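Local coordinates for cell cycle serine/threonine-protein kinase CDC5/MSD2 (Saccharomyces cerevisiae, PDB 6MF4) that phosphorylates proteins on serine and threonine to drive mitotic exit, and is represented here by its C-terminal polo-box domain, a substrate-recognition module, at residues His95-Val103 / Val210-Gln220; His109-Ile120 / Leu123-Ala134. All coordinates share one frame; numbering follows the deposited sequence.

Contact 1 of 2, residues His95-Val103 / Val210-Gln220; sequences HPMIVTKWV and VMFELSDGTFQ
The Phe212 ring points its edge at one face of the Trp102 indole. CZ of Phe212 stands over that face, nearest to CD1 of Trp102 at 3.6 Å. The planes are turned 69° to each other, a T-shaped stack. Trp102 NE1 lies in the plane of the Phe212 ring, at its edge. One face of Phe212 receives CG2 of Val99, 4.1 Å from Phe212 CG and set toward the rim. Farther along the indole, Trp102 CZ2 meets Val210 CG1 at 4.0 Å.

OE1 of Gln220 accepts from Val99 N at 2.7 Å, in the carbonyl plane and on a lone pair. NE2 of Gln220 donates to Val99 O at 3.0 Å, almost straight at 173°. The two bonds fix the rotation of the amide. CG of Gln220 is anti to the backbone N (chi1 -177°) and the chain stays extended beyond it, which carries the amide across to strand 99-103. NE2 has a second partner in Asn222 OD1. A leucine here would probably leave both N and O of Val99 without these partners and take the NE2 donor from Asn222 OD1.

Leu214 lies beside this pair of bonds. Its CD2 touches Val99 CG2, and its CD1 rests 3.5 Å from Met97 O. That carbonyl is buried with no polar partner. Thr218 adds OG1 against Pro96 CB at 3.8 Å. Its N is held by Asp216 OD1 in an Asx turn.

The contact joins polo box 1 to polo box 2. Strand 99-103, an outermost strand of its sheet, lies across the hairpin of strands 209-214 and 219-223. Glu213 and Phe219 of that hairpin pack on helix 56-82, and Met211 and Phe219 on helix 269-283.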
loop_
_atom_site.group_PDB
_atom_site.type_symbol
_atom_site.label_atom_id
_atom_site.label_comp_id
_atom_site.label_asym_id
_atom_site.label_seq_id
_atom_site.Cartn_x
_atom_site.Cartn_y
_atom_site.Cartn_z
ATOM N N HIS A 95 4.077 -2.059 -13.150
ATOM C CA HIS A 95 4.108 -0.999 -12.152
ATOM C C HIS A 95 2.949 -1.184 -11.172
ATOM O O HIS A 95 1.802 -1.352 -11.593
ATOM C CB HIS A 95 4.024 0.380 -12.813
ATOM C CG HIS A 95 5.336 0.897 -13.321
ATOM N ND1 HIS A 95 6.534 0.642 -12.689
ATOM C CD2 HIS A 95 5.635 1.659 -14.400
ATOM C CE1 HIS A 95 7.515 1.225 -13.357
ATOM N NE2 HIS A 95 6.996 1.849 -14.398
ATOM N N PRO A 96 3.238 -1.166 -9.861
ATOM C CA PRO A 96 2.146 -1.320 -8.901
ATOM C C PRO A 96 1.419 -0.012 -8.637
ATOM O O PRO A 96 1.893 1.058 -9.018
ATOM C CB PRO A 96 2.863 -1.794 -7.638
ATOM C CG PRO A 96 4.172 -1.104 -7.708
ATOM C CD PRO A 96 4.543 -1.083 -9.178
ATOM N N MET A 97 0.263 -0.124 -7.997
ATOM C CA MET A 97 -0.415 1.009 -7.394
ATOM C C MET A 97 0.513 1.637 -6.369
ATOM O O MET A 97 1.179 0.913 -5.629
ATOM C CB MET A 97 -1.705 0.552 -6.712
ATOM C CG MET A 97 -2.645 1.672 -6.321
ATOM S SD MET A 97 -3.232 2.644 -7.717
ATOM C CE MET A 97 -3.499 1.376 -8.961
ATOM N N ILE A 98 0.569 2.964 -6.313
ATOM C CA ILE A 98 1.354 3.620 -5.267
ATOM C C ILE A 98 0.586 4.771 -4.636
ATOM O O ILE A 98 -0.319 5.350 -5.238
ATOM C CB ILE A 98 2.719 4.147 -5.789
ATOM C CG1 ILE A 98 2.542 5.311 -6.763
ATOM C CG2 ILE A 98 3.526 3.013 -6.428
ATOM C CD1 ILE A 98 3.847 5.999 -7.105
ATOM N N VAL A 99 0.954 5.069 -3.398
ATOM C CA VAL A 99 0.458 6.231 -2.688
ATOM C C VAL A 99 1.315 7.427 -3.073
ATOM O O VAL A 99 2.528 7.404 -2.881
ATOM C CB VAL A 99 0.504 6.014 -1.164
ATOM C CG1 VAL A 99 0.054 7.263 -0.421
ATOM C CG2 VAL A 99 -0.352 4.824 -0.786
ATOM N N THR A 100 0.686 8.460 -3.626
ATOM C CA THR A 100 1.413 9.620 -4.137
ATOM C C THR A 100 1.351 10.795 -3.171
ATOM O O THR A 100 2.141 11.734 -3.269
ATOM C CB THR A 100 0.853 10.069 -5.494
ATOM O OG1 THR A 100 -0.533 10.401 -5.352
ATOM C CG2 THR A 100 1.005 8.959 -6.521
ATOM N N LYS A 101 0.408 10.727 -2.238
ATOM C CA LYS A 101 0.154 11.813 -1.307
ATOM C C LYS A 101 -0.560 11.271 -0.075
ATOM O O LYS A 101 -1.422 10.407 -0.196
ATOM C CB LYS A 101 -0.694 12.887 -1.987
ATOM C CG LYS A 101 -0.094 14.271 -2.010
ATOM N N TRP A 102 -0.214 11.776 1.104
ATOM C CA TRP A 102 -0.913 11.366 2.321
ATOM C C TRP A 102 -0.807 12.443 3.387
ATOM O O TRP A 102 0.100 13.274 3.361
ATOM C CB TRP A 102 -0.363 10.030 2.841
ATOM C CG TRP A 102 1.058 10.078 3.291
ATOM C CD1 TRP A 102 2.174 9.970 2.510
ATOM C CD2 TRP A 102 1.522 10.239 4.637
ATOM N NE1 TRP A 102 3.302 10.061 3.286
ATOM C CE2 TRP A 102 2.931 10.223 4.596
ATOM C CE3 TRP A 102 0.883 10.394 5.871
ATOM C CZ2 TRP A 102 3.710 10.359 5.741
ATOM C CZ3 TRP A 102 1.658 10.524 7.005
ATOM C CH2 TRP A 102 3.057 10.508 6.933
ATOM N N VAL A 103 -1.751 12.435 4.319
ATOM C CA VAL A 103 -1.765 13.425 5.379
ATOM C C VAL A 103 -2.418 12.833 6.623
ATOM O O VAL A 103 -3.422 12.122 6.537
ATOM C CB VAL A 103 -2.488 14.715 4.928
ATOM C CG1 VAL A 103 -3.972 14.462 4.686
ATOM C CG2 VAL A 103 -2.280 15.831 5.942
ATOM N N VAL A 210 7.579 5.424 6.650
ATOM C CA VAL A 210 6.171 5.090 6.783
ATOM C C VAL A 210 5.868 3.935 5.830
ATOM O O VAL A 210 6.363 3.888 4.702
ATOM C CB VAL A 210 5.251 6.304 6.503
ATOM C CG1 VAL A 210 5.532 6.903 5.141
ATOM C CG2 VAL A 210 3.792 5.907 6.628
ATOM N N MET A 211 5.051 3.005 6.314
ATOM C CA MET A 211 4.762 1.758 5.623
ATOM C C MET A 211 3.282 1.684 5.273
ATOM O O MET A 211 2.432 1.831 6.148
ATOM C CB MET A 211 5.172 0.580 6.511
ATOM C CG MET A 211 4.800 -0.806 6.012
ATOM S SD MET A 211 5.414 -2.057 7.170
ATOM C CE MET A 211 4.884 -3.558 6.363
ATOM N N PHE A 212 2.991 1.472 3.993
ATOM C CA PHE A 212 1.621 1.352 3.505
ATOM C C PHE A 212 1.355 -0.068 3.030
ATOM O O PHE A 212 2.136 -0.634 2.263
ATOM C CB PHE A 212 1.351 2.335 2.361
ATOM C CG PHE A 212 1.581 3.777 2.720
ATOM C CD1 PHE A 212 0.705 4.445 3.558
ATOM C CD2 PHE A 212 2.665 4.468 2.207
ATOM C CE1 PHE A 212 0.912 5.772 3.885
ATOM C CE2 PHE A 212 2.872 5.799 2.527
ATOM C CZ PHE A 212 1.993 6.451 3.363
ATOM N N GLU A 213 0.245 -0.633 3.488
ATOM C CA GLU A 213 -0.186 -1.967 3.084
ATOM C C GLU A 213 -1.459 -1.840 2.249
ATOM O O GLU A 213 -2.531 -1.557 2.778
ATOM C CB GLU A 213 -0.406 -2.849 4.318
ATOM C CG GLU A 213 0.833 -2.940 5.197
ATOM C CD GLU A 213 0.611 -3.702 6.491
ATOM O OE1 GLU A 213 0.233 -4.892 6.441
ATOM O OE2 GLU A 213 0.831 -3.104 7.564
ATOM N N LEU A 214 -1.319 -2.014 0.936
ATOM C CA LEU A 214 -2.433 -1.837 0.004
ATOM C C LEU A 214 -3.192 -3.135 -0.207
ATOM O O LEU A 214 -2.654 -4.225 -0.010
ATOM C CB LEU A 214 -1.931 -1.306 -1.338
ATOM C CG LEU A 214 -1.155 0.013 -1.292
ATOM C CD1 LEU A 214 -0.742 0.435 -2.692
ATOM C CD2 LEU A 214 -1.971 1.110 -0.620
ATOM N N SER A 215 -4.444 -3.009 -0.636
ATOM C CA SER A 215 -5.364 -4.137 -0.656
ATOM C C SER A 215 -5.051 -5.177 -1.728
ATOM O O SER A 215 -5.635 -6.261 -1.716
ATOM C CB SER A 215 -6.797 -3.628 -0.839
ATOM O OG SER A 215 -6.939 -2.930 -2.064
ATOM N N ASP A 216 -4.147 -4.862 -2.651
ATOM C CA ASP A 216 -3.745 -5.832 -3.670
ATOM C C ASP A 216 -2.484 -6.596 -3.263
ATOM O O ASP A 216 -1.975 -7.411 -4.029
ATOM C CB ASP A 216 -3.526 -5.144 -5.023
ATOM C CG ASP A 216 -2.451 -4.074 -4.979
ATOM O OD1 ASP A 216 -1.940 -3.771 -3.883
ATOM O OD2 ASP A 216 -2.128 -3.520 -6.051
ATOM N N GLY A 217 -1.987 -6.333 -2.056
ATOM C CA GLY A 217 -0.826 -7.040 -1.538
ATOM C C GLY A 217 0.480 -6.296 -1.741
ATOM O O GLY A 217 1.550 -6.797 -1.388
ATOM N N THR A 218 0.400 -5.099 -2.310
ATOM C CA THR A 218 1.577 -4.260 -2.487
ATOM C C THR A 218 1.928 -3.542 -1.188
ATOM O O THR A 218 1.045 -3.084 -0.459
ATOM C CB THR A 218 1.357 -3.232 -3.616
ATOM O OG1 THR A 218 1.308 -3.917 -4.872
ATOM C CG2 THR A 218 2.477 -2.194 -3.664
ATOM N N PHE A 219 3.225 -3.470 -0.903
ATOM C CA PHE A 219 3.739 -2.731 0.244
ATOM C C PHE A 219 4.564 -1.557 -0.243
ATOM O O PHE A 219 5.416 -1.721 -1.112
ATOM C CB PHE A 219 4.593 -3.632 1.139
ATOM C CG PHE A 219 3.823 -4.740 1.799
ATOM C CD1 PHE A 219 3.591 -5.934 1.137
ATOM C CD2 PHE A 219 3.333 -4.589 3.084
ATOM C CE1 PHE A 219 2.889 -6.954 1.749
ATOM C CE2 PHE A 219 2.629 -5.608 3.699
ATOM C CZ PHE A 219 2.404 -6.789 3.029
ATOM N N GLN A 220 4.308 -0.377 0.310
ATOM C CA GLN A 220 5.076 0.808 -0.045
ATOM C C GLN A 220 5.791 1.353 1.178
ATOM O O GLN A 220 5.222 1.407 2.270
ATOM C CB GLN A 220 4.174 1.881 -0.652
ATOM C CG GLN A 220 4.925 3.113 -1.103
ATOM C CD GLN A 220 4.028 4.093 -1.824
ATOM O OE1 GLN A 220 3.037 3.703 -2.440
ATOM N NE2 GLN A 220 4.362 5.376 -1.737
#

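Contact 2 of 2, residues His109-Ile120 / Leu123-Ala134; sequences HGFSYQLSTEDI and LFNNGTTVLRLA
The carbonyl O of Arg132 is met by Ile120 N, by the CA-H of Asp119 and by a water. Ile120 N donates to Arg132 O at 2.9 Å, in the carbonyl plane and nearly straight at 168°. Asp119 adds a CA-H...O contact, its CA 3.4 Å from Arg132 O. Water 3 may donate as well, though that water has more acceptors in reach than protons. The same water accepts from NH1 of Arg132, at the edge of the guanidinium.

This belongs to the antiparallel meander of polo box 1. Strand 120-123 lies between strands 111-115 and 129-132 and pairs with both. Ile120 and Arg132 form one hydrogen-bonded pair, closed by Arg132 N to Ile120 O at 2.7 Å. Phe111 and Leu123 form the other, at the far end of the short strand. Phe111 CB and Leu123 CB point to the same face of the sheet, 4.2 Å apart.

Asp119 ties the turn 115-118 to the end of strand 129-132. Its CG stands beside the backbone N (chi1 -57°), and Asp119 OD1 accepts from Ala134 N at 2.9 Å on the anti lone pair, bent to 141°. OD2 takes the hydroxyl of Thr117 from above the carboxylate plane, so both oxygens are used. Ala134 CB packs on Glu118 CB. The Leu133 side chain comes within about 4 Å of those of His194 and Glu138, two zinc ligands.

Leu131 CD1 touches Leu115 CD1 and comes at the Tyr113 ring obliquely. Helix 165-178 is touched by Ser112 and Val130, and Phe111 stacks on Tyr203. The Tyr113 hydroxyl is bonded to Leu200 N. Tyr113 OH also meets water 2 at 2.7 Å, and that water continues to Thr129 OG1; the Tyr113 and Thr129 side chains cross at about a right angle.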
loop_
_atom_site.group_PDB
_atom_site.type_symbol
_atom_site.label_atom_id
_atom_site.label_comp_id
_atom_site.label_asym_id
_atom_site.label_seq_id
_atom_site.Cartn_x
_atom_site.Cartn_y
_atom_site.Cartn_z
ATOM N N HIS A 109 -11.140 14.074 11.434
ATOM C CA HIS A 109 -11.897 12.819 11.465
ATOM C C HIS A 109 -11.437 11.782 10.452
ATOM O O HIS A 109 -12.218 10.925 10.035
ATOM C CB HIS A 109 -13.386 13.105 11.264
ATOM C CG HIS A 109 -13.991 13.872 12.394
ATOM N ND1 HIS A 109 -14.042 15.248 12.413
ATOM C CD2 HIS A 109 -14.531 13.455 13.563
ATOM C CE1 HIS A 109 -14.604 15.646 13.538
ATOM N NE2 HIS A 109 -14.911 14.579 14.253
ATOM N N GLY A 110 -10.167 11.831 10.071
ATOM C CA GLY A 110 -9.631 10.780 9.236
ATOM C C GLY A 110 -8.224 10.980 8.718
ATOM O O GLY A 110 -7.708 12.096 8.660
ATOM N N PHE A 111 -7.616 9.854 8.365
ATOM C CA PHE A 111 -6.355 9.786 7.646
ATOM C C PHE A 111 -6.703 9.787 6.168
ATOM O O PHE A 111 -7.677 9.148 5.773
ATOM C CB PHE A 111 -5.600 8.516 8.048
ATOM C CG PHE A 111 -4.293 8.318 7.345
ATOM C CD1 PHE A 111 -4.244 7.752 6.083
ATOM C CD2 PHE A 111 -3.103 8.669 7.965
ATOM C CE1 PHE A 111 -3.034 7.555 5.446
ATOM C CE2 PHE A 111 -1.893 8.476 7.334
ATOM C CZ PHE A 111 -1.858 7.923 6.070
ATOM N N SER A 112 -5.933 10.494 5.346
ATOM C CA SER A 112 -6.262 10.575 3.930
ATOM C C SER A 112 -5.038 10.380 3.049
ATOM O O SER A 112 -3.915 10.692 3.440
ATOM C CB SER A 112 -6.935 11.916 3.627
ATOM O OG SER A 112 -7.381 11.970 2.286
ATOM N N TYR A 113 -5.280 9.848 1.855
ATOM C CA TYR A 113 -4.221 9.547 0.907
ATOM C C TYR A 113 -4.728 9.669 -0.521
ATOM O O TYR A 113 -5.926 9.538 -0.777
ATOM C CB TYR A 113 -3.677 8.138 1.145
ATOM C CG TYR A 113 -4.740 7.063 1.117
ATOM C CD1 TYR A 113 -5.503 6.791 2.243
ATOM C CD2 TYR A 113 -4.986 6.325 -0.038
ATOM C CE1 TYR A 113 -6.480 5.808 2.223
ATOM C CE2 TYR A 113 -5.958 5.337 -0.061
ATOM C CZ TYR A 113 -6.702 5.089 1.072
ATOM O OH TYR A 113 -7.666 4.112 1.060
ATOM N N GLN A 114 -3.808 9.936 -1.443
ATOM C CA GLN A 114 -4.113 9.903 -2.865
ATOM C C GLN A 114 -3.277 8.805 -3.509
ATOM O O GLN A 114 -2.123 8.604 -3.132
ATOM C CB GLN A 114 -3.837 11.262 -3.524
ATOM C CG GLN A 114 -4.259 11.318 -4.989
ATOM C CD GLN A 114 -4.117 12.700 -5.598
ATOM O OE1 GLN A 114 -4.671 13.673 -5.096
ATOM N NE2 GLN A 114 -3.377 12.788 -6.696
ATOM N N LEU A 115 -3.872 8.093 -4.463
ATOM C CA LEU A 115 -3.196 7.024 -5.188
ATOM C C LEU A 115 -2.779 7.494 -6.578
ATOM O O LEU A 115 -3.201 8.556 -7.034
ATOM C CB LEU A 115 -4.106 5.796 -5.300
ATOM C CG LEU A 115 -4.560 5.171 -3.982
ATOM C CD1 LEU A 115 -5.534 4.035 -4.252
ATOM C CD2 LEU A 115 -3.369 4.669 -3.178
ATOM N N SER A 116 -1.964 6.690 -7.255
ATOM C CA SER A 116 -1.450 7.058 -8.574
ATOM C C SER A 116 -2.562 7.108 -9.625
ATOM O O SER A 116 -2.394 7.695 -10.690
ATOM C CB SER A 116 -0.352 6.082 -9.001
ATOM O OG SER A 116 -0.717 4.745 -8.723
ATOM N N THR A 117 -3.694 6.487 -9.315
ATOM C CA THR A 117 -4.900 6.591 -10.130
ATOM C C THR A 117 -5.622 7.925 -9.932
ATOM O O THR A 117 -6.609 8.208 -10.614
ATOM C CB THR A 117 -5.880 5.482 -9.778
ATOM O OG1 THR A 117 -6.107 5.521 -8.361
ATOM C CG2 THR A 117 -5.325 4.121 -10.175
ATOM N N GLU A 118 -5.118 8.707 -8.976
ATOM C CA GLU A 118 -5.709 9.964 -8.500
ATOM C C GLU A 118 -6.980 9.724 -7.680
ATOM O O GLU A 118 -7.673 10.671 -7.312
ATOM C CB GLU A 118 -5.981 10.931 -9.663
ATOM C CG GLU A 118 -4.692 11.445 -10.294
ATOM C CD GLU A 118 -4.919 12.428 -11.433
ATOM O OE1 GLU A 118 -6.082 12.647 -11.827
ATOM O OE2 GLU A 118 -3.922 12.982 -11.934
ATOM N N ASP A 119 -7.268 8.464 -7.367
ATOM C CA ASP A 119 -8.285 8.158 -6.370
ATOM C C ASP A 119 -7.853 8.732 -5.025
ATOM O O ASP A 119 -6.665 8.798 -4.728
ATOM C CB ASP A 119 -8.512 6.648 -6.226
ATOM C CG ASP A 119 -8.906 5.972 -7.533
ATOM O OD1 ASP A 119 -9.569 6.610 -8.378
ATOM O OD2 ASP A 119 -8.551 4.783 -7.698
ATOM N N ILE A 120 -8.826 9.131 -4.213
ATOM C CA ILE A 120 -8.558 9.666 -2.886
ATOM C C ILE A 120 -9.300 8.844 -1.843
ATOM O O ILE A 120 -10.500 8.624 -1.961
ATOM C CB ILE A 120 -8.969 11.147 -2.784
ATOM C CG1 ILE A 120 -8.051 11.995 -3.667
ATOM C CG2 ILE A 120 -8.899 11.640 -1.336
ATOM C CD1 ILE A 120 -8.527 13.411 -3.873
ATOM N N LEU A 123 -9.479 7.163 5.484
ATOM C CA LEU A 123 -9.554 6.100 6.465
ATOM C C LEU A 123 -10.077 6.713 7.755
ATOM O O LEU A 123 -9.377 7.474 8.424
ATOM C CB LEU A 123 -8.178 5.455 6.657
ATOM C CG LEU A 123 -8.023 4.350 7.705
ATOM C CD1 LEU A 123 -9.078 3.273 7.543
ATOM C CD2 LEU A 123 -6.629 3.750 7.594
ATOM N N PHE A 124 -11.327 6.408 8.079
ATOM C CA PHE A 124 -11.979 7.010 9.231
ATOM C C PHE A 124 -11.529 6.335 10.522
ATOM O O PHE A 124 -10.949 5.250 10.499
ATOM C CB PHE A 124 -13.492 6.931 9.067
ATOM C CG PHE A 124 -14.007 7.783 7.950
ATOM C CD1 PHE A 124 -14.366 9.099 8.178
ATOM C CD2 PHE A 124 -14.105 7.279 6.666
ATOM C CE1 PHE A 124 -14.827 9.896 7.146
ATOM C CE2 PHE A 124 -14.567 8.069 5.629
ATOM C CZ PHE A 124 -14.927 9.376 5.868
ATOM N N ASN A 125 -11.796 6.983 11.647
ATOM C CA ASN A 125 -11.260 6.530 12.924
ATOM C C ASN A 125 -11.869 5.212 13.399
ATOM O O ASN A 125 -11.270 4.514 14.213
ATOM C CB ASN A 125 -11.456 7.621 13.981
ATOM C CG ASN A 125 -10.575 8.834 13.732
ATOM O OD1 ASN A 125 -9.518 8.727 13.112
ATOM N ND2 ASN A 125 -11.007 9.993 14.213
ATOM N N ASN A 126 -13.044 4.861 12.885
ATOM C CA ASN A 126 -13.673 3.588 13.238
ATOM C C ASN A 126 -13.218 2.454 12.318
ATOM O O ASN A 126 -13.712 1.333 12.407
ATOM C CB ASN A 126 -15.199 3.712 13.211
ATOM C CG ASN A 126 -15.758 3.871 11.808
ATOM O OD1 ASN A 126 -15.022 4.111 10.845
ATOM N ND2 ASN A 126 -17.077 3.754 11.688
ATOM N N GLY A 127 -12.280 2.759 11.428
ATOM C CA GLY A 127 -11.661 1.747 10.593
ATOM C C GLY A 127 -12.296 1.575 9.226
ATOM O O GLY A 127 -11.798 0.795 8.414
ATOM N N THR A 128 -13.392 2.284 8.969
ATOM C CA THR A 128 -14.026 2.231 7.657
ATOM C C THR A 128 -13.344 3.205 6.697
ATOM O O THR A 128 -12.639 4.125 7.121
ATOM C CB THR A 128 -15.541 2.547 7.728
ATOM O OG1 THR A 128 -15.740 3.894 8.176
ATOM C CG2 THR A 128 -16.258 1.567 8.671
ATOM N N THR A 129 -13.557 2.986 5.405
ATOM C CA THR A 129 -12.943 3.799 4.366
ATOM C C THR A 129 -13.968 4.247 3.330
ATOM O O THR A 129 -14.867 3.485 2.969
ATOM C CB THR A 129 -11.820 3.025 3.644
ATOM O OG1 THR A 129 -10.728 2.807 4.544
ATOM C CG2 THR A 129 -11.314 3.793 2.415
ATOM N N VAL A 130 -13.834 5.489 2.872
ATOM C CA VAL A 130 -14.451 5.909 1.620
ATOM C C VAL A 130 -13.330 6.106 0.615
ATOM O O VAL A 130 -12.382 6.857 0.864
ATOM C CB VAL A 130 -15.278 7.204 1.752
ATOM C CG1 VAL A 130 -15.679 7.737 0.374
ATOM C CG2 VAL A 130 -16.516 6.960 2.585
ATOM N N LEU A 131 -13.432 5.395 -0.502
ATOM C CA LEU A 131 -12.504 5.545 -1.607
ATOM C C LEU A 131 -13.215 6.290 -2.733
ATOM O O LEU A 131 -14.076 5.738 -3.408
ATOM C CB LEU A 131 -11.991 4.184 -2.083
ATOM C CG LEU A 131 -10.912 4.228 -3.168
ATOM C CD1 LEU A 131 -9.611 4.798 -2.619
ATOM C CD2 LEU A 131 -10.690 2.846 -3.765
ATOM N N ARG A 132 -12.852 7.556 -2.899
ATOM C CA ARG A 132 -13.420 8.428 -3.921
ATOM C C ARG A 132 -12.655 8.273 -5.233
ATOM O O ARG A 132 -11.471 8.600 -5.304
ATOM C CB ARG A 132 -13.369 9.876 -3.426
ATOM C CG ARG A 132 -13.870 10.954 -4.374
ATOM C CD ARG A 132 -13.235 12.275 -3.967
ATOM N NE ARG A 132 -13.795 13.449 -4.636
ATOM C CZ ARG A 132 -13.312 13.990 -5.753
ATOM N NH1 ARG A 132 -12.261 13.456 -6.374
ATOM N NH2 ARG A 132 -13.897 15.064 -6.261
ATOM N N LEU A 133 -13.322 7.783 -6.274
ATOM C CA LEU A 133 -12.651 7.593 -7.554
ATOM C C LEU A 133 -12.302 8.934 -8.181
ATOM O O LEU A 133 -12.940 9.952 -7.913
ATOM C CB LEU A 133 -13.506 6.767 -8.518
ATOM C CG LEU A 133 -13.362 5.252 -8.356
ATOM C CD1 LEU A 133 -14.109 4.777 -7.132
ATOM C CD2 LEU A 133 -13.843 4.515 -9.593
ATOM N N ALA A 134 -11.270 8.919 -9.013
ATOM C CA ALA A 134 -10.759 10.128 -9.634
ATOM C C ALA A 134 -11.797 10.794 -10.534
ATOM O O ALA A 134 -11.680 11.976 -10.849
ATOM C CB ALA A 134 -9.507 9.804 -10.429
HETATM O O HOH W 1 -13.538 9.370 11.766
HETATM O O HOH W 2 -8.242 3.249 3.511
HETATM O O HOH W 3 -10.497 11.186 -6.168
#

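In the fold
The centres of the two contacts lie 12 Å apart. Contact 2 is nested in the chain between the two segments of contact 1. They share the six-stranded antiparallel sheet of polo box 1. Strand 99-103 of contact 1 is the sheet neighbour of strand 111-115 of contact 2, and the two follow each other in the chain. Thr100 and Lys101 both pair with Gln114, a classic beta bulge. Contact 2 is internal to polo box 1, whereas contact 1 reaches across to the second sheet, in polo box 2. Contact 2 shapes the sheet of polo box 1 and contact 1 packs its edge strand on polo box 2; in polo-like kinases such a two-box module recognises substrates.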